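Local coordinates for member of s1p family of ribosomal proteins (Pyrococcus furiosus, PDB 5YH1), which probably acts on nucleic acids as an exonuclease of the DHH family, the present chain being its manganese-binding DHH part, at residues F27-E32 with L240-E245; A64-Y69 with P222-T227; Y195-G200 with A233-Q238; A257-H262 with E277-I282. One frame throughout, in Å; residues are numbered along the deposited sequence.

Contact 1 (F27-E32 with L240-E245); sequences FLVKSE and LEYAKE
The loop between helix 2-20 and helix 32-53 meets the later turns of helix 234-245 where Leu28 and Tyr242 touch. Tyr242 does the reaching. Its CG lies anti to its own carbonyl carbon (chi1 -66°), and the ring extends from the helix to the loop. Its hydroxyl donates to the backbone oxygen of Leu28. Tyr242 OH to Leu28 O is only 2.4 Å, a very short bond whose exact length is doubtful. The oxygen sits at the edge of the ring and in its plane.

The same tyrosine also packs on apolar atoms. Leu28 CB lies 3.8 Å from Tyr242 CE2, and Leu28 CD2 lies 3.9 Å from Tyr242 CZ. Val29 adds a looser touch, with CG1 4.4 Å from CE2 of Tyr242, again near the ring plane. A phenylalanine in place of Tyr242 would probably leave the Leu28 carbonyl without its hydroxyl mate.

This loop leads into helix 32-53. Ser31 is its N-cap, and its OG meets Leu34 N. Helix 234-245 holds the loop at two further points: Gln238 OE1 bonds Lys30 N, and Glu235 OE1 bonds Ser31 OG. On helix 199-210, Glu205 OE2 accepts from Leu28 N. Leu28 packs there on Thr204 and Arg208, while Val29 is buried against Glu235, Gln238 and Tyr239.

Contact 2 (A64-Y69 with P222-T227); sequences ADTDGY and PAIAGT. With MN (manganese (II) ion), chain F.
Asp67 binds the manganese ion and lies against Ala225 of helix 221-229. Its OD2 is 2.1 Å from the metal. Two waters, each 2.2 Å from the manganese, and Asp137, His163 and Asp229 complete the six ligands. The other carboxylate oxygen, OD1, meets the methyl of Ala225, with Asp67 OD1 to Ala225 CB 3.2 Å. CG of Asp67 stands anti to the backbone N (chi1 -178°), which carries the carboxylate out to the metal.

The carboxylate is further gripped by the start of helix 199-210. Gly200 N and Thr198 OG1 both bond OD1, and Ala199 N bonds OD2.

Asp65 works one shell out. It N-caps helix 66-86, with Gly68 N giving a bond of 3.0 Å to Asp65 OD1, at an N-H...O angle of 161°. The other oxygen, Asp65 OD2, lies 2.7 Å from the oxygen of water 1, a metal ligand, and can accept from it.

Beside this polar site the two helices pack closely. The CA atoms of Asp67 and Ala225 are 4.2 Å apart. Thr66 turns its methyl to the partner helix, with CG2 4.0 Å from Ile224 CG2, and the two side chains cross at about a right angle. The hydroxyl of Thr66, OG1, bonds Asp261 OD1 of helix 250-267.

The Asp67 carboxylate thus has its rotation fixed by the metal and by donors to both oxygens. The manganese would be expected to polarise the two bound waters, an arrangement consistent with metal-dependent phosphoester cleavage in the DHH family.

Contact 3 (Y195-G200 with A233-Q238); sequences YELTAG and APEFYQ
Glu196 rests its methylenes on Ala233. CG of Glu196 is 3.5 Å from CB of Ala233, and Glu196 CB is 3.8 Å from Ala233 CB. The glutamate's CG sits between its backbone N and carbonyl carbon (chi1 54°), and the chain bends again at chi2. The backbone O of Glu196 is 3.6 Å from Ala233 CB and bonds Ser231 OG, which also meets Ala233 N. Ala233 is the N-cap residue of helix 234-245, so this part joins the segment to the start of that helix.

Leu197 follows. Its CD1 reaches the aliphatic part of Glu235, 4.1 Å from both CB and CG, and the two side chains cross at about a right angle. Leu197 also packs on Val33 and Leu34 of helix 32-53.

Thr198 is the N-cap residue of helix 199-210, whose first amides, Ala199 N and Gly200 N, bond the metal ligand Asp67.

Across the contact, then, the touching atoms are almost all carbon, although two glutamates supply them. Their carboxylates stay apart, with Glu196 OE1 6.8 Å from Glu235 OE2. At the buried Glu235 carboxylate, Tyr194 OH meets OE2 and Ser31 OG meets OE1, which would probably ease the cost of burying it.

Contact 4 (A257-H262 with E277-I282); sequences AEVIDH and EEILLI
Helix 250-267 and the short helix 276-279 come closest at Ile260 and Ile279, whose CA atoms are 7.4 Å apart. Their side chains slide past each other in opposite directions. CG1 of Ile260 lies 3.6 Å from CG2 of Ile279. The tip of Ile260 goes further: CD1 is 3.6 Å from Leu280 CD2, and those two side chains cross at about a right angle. Ile260 CD1 also comes within 4.1 Å of Ile279 CG2, so the isoleucine lies against two consecutive residues.

Val259 meets the tip of Ile279, with Val259 CG1 4.0 Å from Ile279 CD1. The CG1 branch of the valine stands anti to its backbone N (chi1 168°), which brings this methyl to Ile279. These four side chains are buried.

The short helix ends within this patch, at a Schellman motif. Leu281 has a positive phi of 63° and leaves the helical path. Ile282 N bonds back to Glu277 O at 3.1 Å, and Leu281 N to Glu278 O at 3.2 Å. Leu280 is therefore placed at the turn, with its carbonyl taken by His220 NE2.

The apolar patch continues into the neighbouring helices. Ile260 touches Thr66 and Leu280 touches Thr70, both on helix 66-86, and Leu280 also packs on Leu221 and Ile224 of helix 221-229. Elsewhere on helix 250-267, Glu258 forms a salt bridge with Lys345, and His262 packs on Arg150 of the second subunit.

In the fold
From the N terminus, contact 1 opens first, in the loop before helix 32-53, and closes on helix 234-245 after some 200 residues. Contacts 2 and 3 are both nested inside that loop. They cross each other, since their segments alternate along the chain. Contact 2 joins helices 66-86 and 221-229 at the manganese site. Contact 3 joins the loop leading into helix 199-210 to the start of helix 234-245, which contact 1 also uses. Contact 4 closes a short loop later in the chain, between helix 250-267 and the short helix 276-279, after the other three. It lies in series with them, yet touches contact 2 through Thr66 and Ile224.

Contact 1 (F27-E32 with L240-E245)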
loop_
_atom_site.group_PDB
_atom_site.type_symbol
_atom_site.label_atom_id
_atom_site.label_comp_id
_atom_site.label_asym_id
_atom_site.label_seq_id
_atom_site.Cartn_x
_atom_site.Cartn_y
_atom_site.Cartn_z
ATOM N N PHE A 27 -36.010 13.339 19.139
ATOM C CA PHE A 27 -35.215 13.640 17.952
ATOM C C PHE A 27 -35.050 15.144 17.750
ATOM O O PHE A 27 -35.770 15.937 18.349
ATOM C CB PHE A 27 -35.874 13.031 16.728
ATOM C CG PHE A 27 -36.033 11.547 16.811
ATOM C CD1 PHE A 27 -34.919 10.723 16.842
ATOM C CD2 PHE A 27 -37.294 10.973 16.863
ATOM C CE1 PHE A 27 -35.056 9.346 16.913
ATOM C CE2 PHE A 27 -37.441 9.605 16.941
ATOM C CZ PHE A 27 -36.319 8.784 16.965
ATOM N N LEU A 28 -34.099 15.529 16.901
ATOM C CA LEU A 28 -33.803 16.943 16.644
ATOM C C LEU A 28 -34.798 17.594 15.691
ATOM O O LEU A 28 -34.865 18.816 15.608
ATOM C CB LEU A 28 -32.397 17.094 16.067
ATOM C CG LEU A 28 -31.254 16.788 17.024
ATOM C CD1 LEU A 28 -29.946 16.655 16.250
ATOM C CD2 LEU A 28 -31.144 17.870 18.085
ATOM N N VAL A 29 -35.549 16.764 14.977
ATOM C CA VAL A 29 -36.477 17.197 13.944
ATOM C C VAL A 29 -37.746 16.354 14.047
ATOM O O VAL A 29 -37.731 15.308 14.703
ATOM C CB VAL A 29 -35.878 16.977 12.540
ATOM C CG1 VAL A 29 -34.571 17.744 12.389
ATOM C CG2 VAL A 29 -35.650 15.493 12.272
ATOM N N LYS A 30 -38.818 16.789 13.377
ATOM C CA LYS A 30 -40.044 15.994 13.253
ATOM C C LYS A 30 -39.906 15.035 12.087
ATOM O O LYS A 30 -39.502 15.437 10.995
ATOM C CB LYS A 30 -41.287 16.873 13.011
ATOM C CG LYS A 30 -41.388 18.122 13.881
ATOM C CD LYS A 30 -42.815 18.355 14.385
ATOM C CE LYS A 30 -43.107 19.827 14.665
ATOM N NZ LYS A 30 -43.624 20.531 13.456
ATOM N N SER A 31 -40.270 13.773 12.304
ATOM C CA SER A 31 -40.088 12.738 11.298
ATOM C C SER A 31 -40.822 11.462 11.700
ATOM O O SER A 31 -40.499 10.858 12.720
ATOM C CB SER A 31 -38.592 12.409 11.145
ATOM O OG SER A 31 -38.389 11.301 10.277
ATOM N N GLU A 32 -41.790 11.048 10.894
ATOM C CA GLU A 32 -42.477 9.783 11.129
ATOM C C GLU A 32 -41.536 8.594 10.907
ATOM O O GLU A 32 -41.671 7.553 11.554
ATOM C CB GLU A 32 -43.715 9.672 10.233
ATOM C CG GLU A 32 -44.864 10.561 10.690
ATOM C CD GLU A 32 -45.439 10.112 12.025
ATOM O OE1 GLU A 32 -46.093 9.043 12.063
ATOM O OE2 GLU A 32 -45.226 10.820 13.038
ATOM N N LEU A 240 -30.989 21.702 8.729
ATOM C CA LEU A 240 -30.262 22.912 8.314
ATOM C C LEU A 240 -30.323 24.078 9.307
ATOM O O LEU A 240 -29.383 24.878 9.398
ATOM C CB LEU A 240 -30.794 23.408 6.972
ATOM C CG LEU A 240 -30.361 22.638 5.725
ATOM C CD1 LEU A 240 -31.090 23.217 4.517
ATOM C CD2 LEU A 240 -28.848 22.696 5.519
ATOM N N GLU A 241 -31.429 24.189 10.033
ATOM C CA GLU A 241 -31.597 25.265 11.004
ATOM C C GLU A 241 -30.558 25.214 12.126
ATOM O O GLU A 241 -30.127 26.257 12.618
ATOM C CB GLU A 241 -33.025 25.244 11.565
ATOM C CG GLU A 241 -34.066 25.717 10.558
ATOM C CD GLU A 241 -34.011 27.224 10.375
ATOM O OE1 GLU A 241 -34.458 27.942 11.298
ATOM O OE2 GLU A 241 -33.492 27.690 9.333
ATOM N N TYR A 242 -30.127 24.013 12.518
ATOM C CA TYR A 242 -29.092 23.886 13.554
ATOM C C TYR A 242 -27.725 24.367 13.066
ATOM O O TYR A 242 -26.913 24.848 13.854
ATOM C CB TYR A 242 -28.969 22.444 14.032
ATOM C CG TYR A 242 -30.193 21.935 14.755
ATOM C CD1 TYR A 242 -30.429 22.269 16.084
ATOM C CD2 TYR A 242 -31.107 21.120 14.111
ATOM C CE1 TYR A 242 -31.551 21.804 16.744
ATOM C CE2 TYR A 242 -32.224 20.656 14.760
ATOM C CZ TYR A 242 -32.442 21.001 16.073
ATOM O OH TYR A 242 -33.559 20.515 16.709
ATOM N N ALA A 243 -27.470 24.218 11.770
ATOM C CA ALA A 243 -26.233 24.713 11.173
ATOM C C ALA A 243 -26.285 26.235 11.116
ATOM O O ALA A 243 -25.306 26.902 11.432
ATOM C CB ALA A 243 -26.031 24.129 9.775
ATOM N N LYS A 244 -27.430 26.779 10.713
ATOM C CA LYS A 244 -27.602 28.239 10.683
ATOM C C LYS A 244 -27.325 28.906 12.030
ATOM O O LYS A 244 -26.628 29.917 12.081
ATOM C CB LYS A 244 -28.984 28.619 10.148
ATOM C CG LYS A 244 -28.934 28.941 8.668
ATOM C CD LYS A 244 -29.891 28.138 7.823
ATOM C CE LYS A 244 -29.471 28.272 6.371
ATOM N NZ LYS A 244 -30.469 27.743 5.417
ATOM N N GLU A 245 -27.821 28.311 13.112
ATOM C CA GLU A 245 -27.557 28.807 14.466
ATOM C C GLU A 245 -26.070 28.944 14.763
ATOM O O GLU A 245 -25.689 29.807 15.542
ATOM C CB GLU A 245 -28.177 27.884 15.523
ATOM C CG GLU A 245 -29.687 27.979 15.645
ATOM C CD GLU A 245 -30.297 26.855 16.484
ATOM O OE1 GLU A 245 -29.578 26.228 17.308
ATOM O OE2 GLU A 245 -31.512 26.598 16.302
#

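Contact 2 (A64-Y69 with P222-T227)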
loop_
_atom_site.group_PDB
_atom_site.type_symbol
_atom_site.label_atom_id
_atom_site.label_comp_id
_atom_site.label_asym_id
_atom_site.label_seq_id
_atom_site.Cartn_x
_atom_site.Cartn_y
_atom_site.Cartn_z
ATOM N N ALA A 64 -16.148 6.129 3.310
ATOM C CA ALA A 64 -15.179 7.220 3.319
ATOM C C ALA A 64 -15.634 8.435 2.501
ATOM O O ALA A 64 -14.881 8.946 1.671
ATOM C CB ALA A 64 -13.825 6.727 2.808
ATOM N N ASP A 65 -16.862 8.897 2.722
ATOM C CA ASP A 65 -17.313 10.152 2.129
ATOM C C ASP A 65 -17.896 11.062 3.203
ATOM O O ASP A 65 -17.883 10.717 4.393
ATOM C CB ASP A 65 -18.273 9.909 0.958
ATOM C CG ASP A 65 -19.592 9.287 1.374
ATOM O OD1 ASP A 65 -19.826 8.991 2.568
ATOM O OD2 ASP A 65 -20.407 9.054 0.469
ATOM N N THR A 66 -18.375 12.230 2.793
ATOM C CA THR A 66 -18.804 13.237 3.744
ATOM C C THR A 66 -19.852 12.688 4.712
ATOM O O THR A 66 -19.705 12.832 5.923
ATOM C CB THR A 66 -19.304 14.515 3.028
ATOM O OG1 THR A 66 -18.183 15.192 2.442
ATOM C CG2 THR A 66 -19.988 15.464 4.010
ATOM N N ASP A 67 -20.878 12.034 4.176
ATOM C CA ASP A 67 -21.965 11.479 5.003
ATOM C C ASP A 67 -21.420 10.427 5.974
ATOM O O ASP A 67 -21.727 10.447 7.170
ATOM C CB ASP A 67 -23.053 10.893 4.097
ATOM C CG ASP A 67 -24.252 10.344 4.867
ATOM O OD1 ASP A 67 -24.760 11.035 5.773
ATOM O OD2 ASP A 67 -24.695 9.216 4.541
ATOM N N GLY A 68 -20.576 9.534 5.463
ATOM C CA GLY A 68 -19.958 8.495 6.295
ATOM C C GLY A 68 -19.023 9.007 7.372
ATOM O O GLY A 68 -19.112 8.570 8.519
ATOM N N TYR A 69 -18.121 9.924 7.016
ATOM C CA TYR A 69 -17.226 10.527 8.005
ATOM C C TYR A 69 -18.050 11.251 9.057
ATOM O O TYR A 69 -17.814 11.115 10.260
ATOM C CB TYR A 69 -16.226 11.512 7.359
ATOM C CG TYR A 69 -14.934 10.856 6.918
ATOM C CD1 TYR A 69 -13.876 10.700 7.799
ATOM C CD2 TYR A 69 -14.772 10.391 5.626
ATOM C CE1 TYR A 69 -12.699 10.079 7.403
ATOM C CE2 TYR A 69 -13.589 9.781 5.218
ATOM C CZ TYR A 69 -12.565 9.624 6.113
ATOM O OH TYR A 69 -11.393 9.015 5.713
ATOM N N PRO A 222 -25.862 16.673 11.048
ATOM C CA PRO A 222 -26.805 16.208 10.026
ATOM C C PRO A 222 -26.935 17.124 8.797
ATOM O O PRO A 222 -27.145 16.637 7.685
ATOM C CB PRO A 222 -28.128 16.125 10.791
ATOM C CG PRO A 222 -27.725 15.858 12.200
ATOM C CD PRO A 222 -26.440 16.606 12.401
ATOM N N ALA A 223 -26.807 18.431 8.991
ATOM C CA ALA A 223 -26.816 19.372 7.876
ATOM C C ALA A 223 -25.625 19.168 6.951
ATOM O O ALA A 223 -25.767 19.248 5.731
ATOM C CB ALA A 223 -26.839 20.809 8.391
ATOM N N ILE A 224 -24.453 18.919 7.530
ATOM C CA ILE A 224 -23.244 18.628 6.738
ATOM C C ILE A 224 -23.423 17.314 5.965
ATOM O O ILE A 224 -23.209 17.258 4.754
ATOM C CB ILE A 224 -21.979 18.595 7.631
ATOM C CG1 ILE A 224 -21.701 19.982 8.204
ATOM C CG2 ILE A 224 -20.762 18.164 6.830
ATOM C CD1 ILE A 224 -20.654 20.030 9.290
ATOM N N ALA A 225 -23.869 16.273 6.664
ATOM C CA ALA A 225 -24.059 14.950 6.060
ATOM C C ALA A 225 -25.048 14.986 4.907
ATOM O O ALA A 225 -24.767 14.452 3.825
ATOM C CB ALA A 225 -24.514 13.960 7.115
ATOM N N GLY A 226 -26.196 15.636 5.134
ATOM C CA GLY A 226 -27.224 15.790 4.095
ATOM C C GLY A 226 -26.760 16.584 2.891
ATOM O O GLY A 226 -27.158 16.304 1.763
ATOM N N THR A 227 -25.910 17.581 3.130
ATOM C CA THR A 227 -25.304 18.337 2.038
ATOM C C THR A 227 -24.401 17.419 1.223
ATOM O O THR A 227 -24.501 17.368 -0.000
ATOM C CB THR A 227 -24.515 19.552 2.565
ATOM O OG1 THR A 227 -25.399 20.392 3.318
ATOM C CG2 THR A 227 -23.906 20.340 1.421
HETATM MN MN MN F . -24.585 8.140 2.724
HETATM O O HOH W 1 -22.571 8.536 2.028
HETATM O O HOH W 2 -24.737 7.388 0.636
#

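Contact 3 (Y195-G200 with A233-Q238)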
loop_
_atom_site.group_PDB
_atom_site.type_symbol
_atom_site.label_atom_id
_atom_site.label_comp_id
_atom_site.label_asym_id
_atom_site.label_seq_id
_atom_site.Cartn_x
_atom_site.Cartn_y
_atom_site.Cartn_z
ATOM N N TYR A 195 -34.075 6.792 0.915
ATOM C CA TYR A 195 -32.624 7.007 0.960
ATOM C C TYR A 195 -32.233 8.367 1.525
ATOM O O TYR A 195 -31.132 8.537 2.042
ATOM C CB TYR A 195 -32.068 6.884 -0.468
ATOM C CG TYR A 195 -30.603 7.247 -0.634
ATOM C CD1 TYR A 195 -29.600 6.308 -0.399
ATOM C CD2 TYR A 195 -30.215 8.530 -1.038
ATOM C CE1 TYR A 195 -28.257 6.629 -0.556
ATOM C CE2 TYR A 195 -28.873 8.862 -1.190
ATOM C CZ TYR A 195 -27.897 7.903 -0.957
ATOM O OH TYR A 195 -26.562 8.206 -1.105
ATOM N N GLU A 196 -33.132 9.340 1.418
ATOM C CA GLU A 196 -32.798 10.722 1.725
ATOM C C GLU A 196 -32.630 11.007 3.216
ATOM O O GLU A 196 -32.155 12.069 3.586
ATOM C CB GLU A 196 -33.820 11.677 1.102
ATOM C CG GLU A 196 -35.270 11.392 1.469
ATOM C CD GLU A 196 -36.011 10.616 0.383
ATOM O OE1 GLU A 196 -37.046 11.134 -0.090
ATOM O OE2 GLU A 196 -35.558 9.506 0.000
ATOM N N LEU A 197 -33.012 10.067 4.072
ATOM C CA LEU A 197 -32.618 10.133 5.485
ATOM C C LEU A 197 -31.264 9.425 5.617
ATOM O O LEU A 197 -31.188 8.186 5.654
ATOM C CB LEU A 197 -33.677 9.485 6.378
ATOM C CG LEU A 197 -33.499 9.638 7.885
ATOM C CD1 LEU A 197 -33.575 11.090 8.324
ATOM C CD2 LEU A 197 -34.546 8.804 8.597
ATOM N N THR A 198 -30.199 10.222 5.684
ATOM C CA THR A 198 -28.838 9.719 5.467
ATOM C C THR A 198 -28.163 9.226 6.744
ATOM O O THR A 198 -28.640 9.461 7.858
ATOM C CB THR A 198 -27.954 10.807 4.817
ATOM O OG1 THR A 198 -27.607 11.804 5.783
ATOM C CG2 THR A 198 -28.686 11.459 3.658
ATOM N N ALA A 199 -27.020 8.569 6.579
ATOM C CA ALA A 199 -26.338 7.924 7.709
ATOM C C ALA A 199 -25.943 8.916 8.784
ATOM O O ALA A 199 -26.034 8.614 9.969
ATOM C CB ALA A 199 -25.117 7.153 7.228
ATOM N N GLY A 200 -25.506 10.101 8.370
ATOM C CA GLY A 200 -25.118 11.145 9.318
ATOM C C GLY A 200 -26.288 11.679 10.130
ATOM O O GLY A 200 -26.120 12.094 11.276
ATOM N N ALA A 233 -34.699 15.632 1.729
ATOM C CA ALA A 233 -35.701 15.172 2.694
ATOM C C ALA A 233 -36.256 16.335 3.517
ATOM O O ALA A 233 -35.515 17.233 3.882
ATOM C CB ALA A 233 -35.101 14.139 3.636
ATOM N N PRO A 234 -37.553 16.294 3.857
ATOM C CA PRO A 234 -38.110 17.258 4.808
ATOM C C PRO A 234 -37.326 17.334 6.119
ATOM O O PRO A 234 -37.204 18.406 6.698
ATOM C CB PRO A 234 -39.521 16.724 5.053
ATOM C CG PRO A 234 -39.878 16.074 3.771
ATOM C CD PRO A 234 -38.600 15.444 3.271
ATOM N N GLU A 235 -36.791 16.199 6.572
ATOM C CA GLU A 235 -35.916 16.182 7.745
ATOM C C GLU A 235 -34.682 17.058 7.544
ATOM O O GLU A 235 -34.232 17.711 8.481
ATOM C CB GLU A 235 -35.463 14.750 8.080
ATOM C CG GLU A 235 -36.569 13.829 8.588
ATOM C CD GLU A 235 -37.275 13.044 7.507
ATOM O OE1 GLU A 235 -37.957 12.071 7.865
ATOM O OE2 GLU A 235 -37.168 13.368 6.314
ATOM N N PHE A 236 -34.141 17.063 6.325
ATOM C CA PHE A 236 -32.895 17.781 6.028
ATOM C C PHE A 236 -33.120 19.282 6.207
ATOM O O PHE A 236 -32.315 19.981 6.830
ATOM C CB PHE A 236 -32.403 17.444 4.608
ATOM C CG PHE A 236 -31.274 18.311 4.106
ATOM C CD1 PHE A 236 -30.042 18.328 4.750
ATOM C CD2 PHE A 236 -31.429 19.076 2.953
ATOM C CE1 PHE A 236 -28.998 19.106 4.275
ATOM C CE2 PHE A 236 -30.382 19.862 2.465
ATOM C CZ PHE A 236 -29.164 19.878 3.135
ATOM N N TYR A 237 -34.248 19.758 5.696
ATOM C CA TYR A 237 -34.537 21.188 5.716
ATOM C C TYR A 237 -34.748 21.678 7.139
ATOM O O TYR A 237 -34.445 22.821 7.434
ATOM C CB TYR A 237 -35.694 21.518 4.764
ATOM C CG TYR A 237 -35.319 21.178 3.332
ATOM C CD1 TYR A 237 -34.316 21.892 2.667
ATOM C CD2 TYR A 237 -35.915 20.121 2.663
ATOM C CE1 TYR A 237 -33.942 21.575 1.363
ATOM C CE2 TYR A 237 -35.547 19.798 1.355
ATOM C CZ TYR A 237 -34.562 20.531 0.717
ATOM O OH TYR A 237 -34.197 20.214 -0.577
ATOM N N GLN A 238 -35.188 20.794 8.037
ATOM C CA GLN A 238 -35.183 21.106 9.471
ATOM C C GLN A 238 -33.766 21.069 10.047
ATOM O O GLN A 238 -33.383 21.953 10.820
ATOM C CB GLN A 238 -36.066 20.129 10.250
ATOM C CG GLN A 238 -37.548 20.161 9.879
ATOM C CD GLN A 238 -38.333 19.076 10.599
ATOM O OE1 GLN A 238 -38.530 19.137 11.819
ATOM N NE2 GLN A 238 -38.776 18.075 9.857
#

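Contact 4 (A257-H262 with E277-I282)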
loop_
_atom_site.group_PDB
_atom_site.type_symbol
_atom_site.label_atom_id
_atom_site.label_comp_id
_atom_site.label_asym_id
_atom_site.label_seq_id
_atom_site.Cartn_x
_atom_site.Cartn_y
_atom_site.Cartn_z
ATOM N N ALA A 257 -18.370 20.068 2.758
ATOM C CA ALA A 257 -18.497 18.752 2.132
ATOM C C ALA A 257 -17.425 18.525 1.059
ATOM O O ALA A 257 -16.836 17.434 0.984
ATOM C CB ALA A 257 -19.883 18.558 1.533
ATOM N N GLU A 258 -17.183 19.539 0.230
ATOM C CA GLU A 258 -16.187 19.418 -0.841
ATOM C C GLU A 258 -14.786 19.266 -0.267
ATOM O O GLU A 258 -13.975 18.506 -0.798
ATOM C CB GLU A 258 -16.242 20.606 -1.800
ATOM C CG GLU A 258 -17.516 20.668 -2.645
ATOM C CD GLU A 258 -17.557 19.669 -3.795
ATOM O OE1 GLU A 258 -16.582 18.929 -4.032
ATOM O OE2 GLU A 258 -18.589 19.628 -4.483
ATOM N N VAL A 259 -14.509 19.980 0.818
ATOM C CA VAL A 259 -13.231 19.862 1.505
ATOM C C VAL A 259 -13.024 18.459 2.081
ATOM O O VAL A 259 -11.948 17.880 1.921
ATOM C CB VAL A 259 -13.064 20.930 2.599
ATOM C CG1 VAL A 259 -11.875 20.620 3.490
ATOM C CG2 VAL A 259 -12.890 22.309 1.971
ATOM N N ILE A 260 -14.044 17.909 2.731
ATOM C CA ILE A 260 -13.931 16.563 3.315
ATOM C C ILE A 260 -13.626 15.512 2.247
ATOM O O ILE A 260 -12.703 14.704 2.416
ATOM C CB ILE A 260 -15.190 16.163 4.098
ATOM C CG1 ILE A 260 -15.299 17.009 5.374
ATOM C CG2 ILE A 260 -15.143 14.684 4.462
ATOM C CD1 ILE A 260 -16.666 16.974 6.023
ATOM N N ASP A 261 -14.385 15.532 1.155
ATOM C CA ASP A 261 -14.219 14.548 0.081
ATOM C C ASP A 261 -12.846 14.673 -0.602
ATOM O O ASP A 261 -12.291 13.678 -1.069
ATOM C CB ASP A 261 -15.340 14.663 -0.962
ATOM C CG ASP A 261 -16.718 14.275 -0.407
ATOM O OD1 ASP A 261 -16.815 13.511 0.577
ATOM O OD2 ASP A 261 -17.724 14.734 -0.972
ATOM N N HIS A 262 -12.312 15.894 -0.655
ATOM C CA HIS A 262 -10.995 16.143 -1.234
ATOM C C HIS A 262 -9.903 15.619 -0.298
ATOM O O HIS A 262 -9.112 14.771 -0.682
ATOM C CB HIS A 262 -10.812 17.640 -1.514
ATOM C CG HIS A 262 -9.459 18.007 -2.030
ATOM N ND1 HIS A 262 -8.400 18.304 -1.199
ATOM C CD2 HIS A 262 -8.998 18.154 -3.294
ATOM C CE1 HIS A 262 -7.344 18.611 -1.930
ATOM N NE2 HIS A 262 -7.681 18.523 -3.204
ATOM N N GLU A 277 -12.407 16.583 12.683
ATOM C CA GLU A 277 -13.179 17.247 13.738
ATOM C C GLU A 277 -13.181 18.768 13.578
ATOM O O GLU A 277 -14.170 19.431 13.919
ATOM C CB GLU A 277 -12.638 16.920 15.136
ATOM C CG GLU A 277 -12.639 15.446 15.506
ATOM C CD GLU A 277 -11.355 14.723 15.121
ATOM O OE1 GLU A 277 -10.518 15.293 14.391
ATOM O OE2 GLU A 277 -11.189 13.565 15.542
ATOM N N GLU A 278 -12.065 19.309 13.088
ATOM C CA GLU A 278 -11.923 20.743 12.881
ATOM C C GLU A 278 -12.749 21.185 11.692
ATOM O O GLU A 278 -13.431 22.212 11.743
ATOM C CB GLU A 278 -10.458 21.121 12.643
ATOM C CG GLU A 278 -9.495 20.707 13.750
ATOM C CD GLU A 278 -9.769 21.391 15.072
ATOM O OE1 GLU A 278 -10.604 22.315 15.132
ATOM O OE2 GLU A 278 -9.135 21.005 16.067
ATOM N N ILE A 279 -12.702 20.401 10.626
ATOM C CA ILE A 279 -13.477 20.696 9.431
ATOM C C ILE A 279 -14.983 20.627 9.731
ATOM O O ILE A 279 -15.754 21.445 9.229
ATOM C CB ILE A 279 -13.096 19.745 8.288
ATOM C CG1 ILE A 279 -11.637 19.989 7.874
ATOM C CG2 ILE A 279 -14.016 19.932 7.084
ATOM C CD1 ILE A 279 -11.050 18.869 7.035
ATOM N N LEU A 280 -15.385 19.670 10.571
ATOM C CA LEU A 280 -16.795 19.474 10.917
ATOM C C LEU A 280 -17.323 20.440 11.986
ATOM O O LEU A 280 -18.516 20.396 12.320
ATOM C CB LEU A 280 -17.018 18.042 11.409
ATOM C CG LEU A 280 -16.967 16.954 10.350
ATOM C CD1 LEU A 280 -17.052 15.608 11.040
ATOM C CD2 LEU A 280 -18.072 17.115 9.311
ATOM N N LEU A 281 -16.429 21.272 12.529
ATOM C CA LEU A 281 -16.746 22.297 13.519
ATOM C C LEU A 281 -17.273 21.691 14.815
ATOM O O LEU A 281 -18.309 22.106 15.305
ATOM C CB LEU A 281 -17.742 23.331 12.958
ATOM C CG LEU A 281 -17.824 24.678 13.710
ATOM C CD1 LEU A 281 -16.690 25.587 13.299
ATOM C CD2 LEU A 281 -19.146 25.390 13.461
ATOM N N ILE A 282 -16.580 20.699 15.368
ATOM C CA ILE A 282 -17.016 20.134 16.649
ATOM C C ILE A 282 -16.048 20.383 17.784
ATOM O O ILE A 282 -16.256 19.897 18.889
ATOM C CB ILE A 282 -17.353 18.631 16.566
ATOM C CG1 ILE A 282 -16.111 17.795 16.268
ATOM C CG2 ILE A 282 -18.425 18.389 15.512
ATOM C CD1 ILE A 282 -16.317 16.323 16.555
#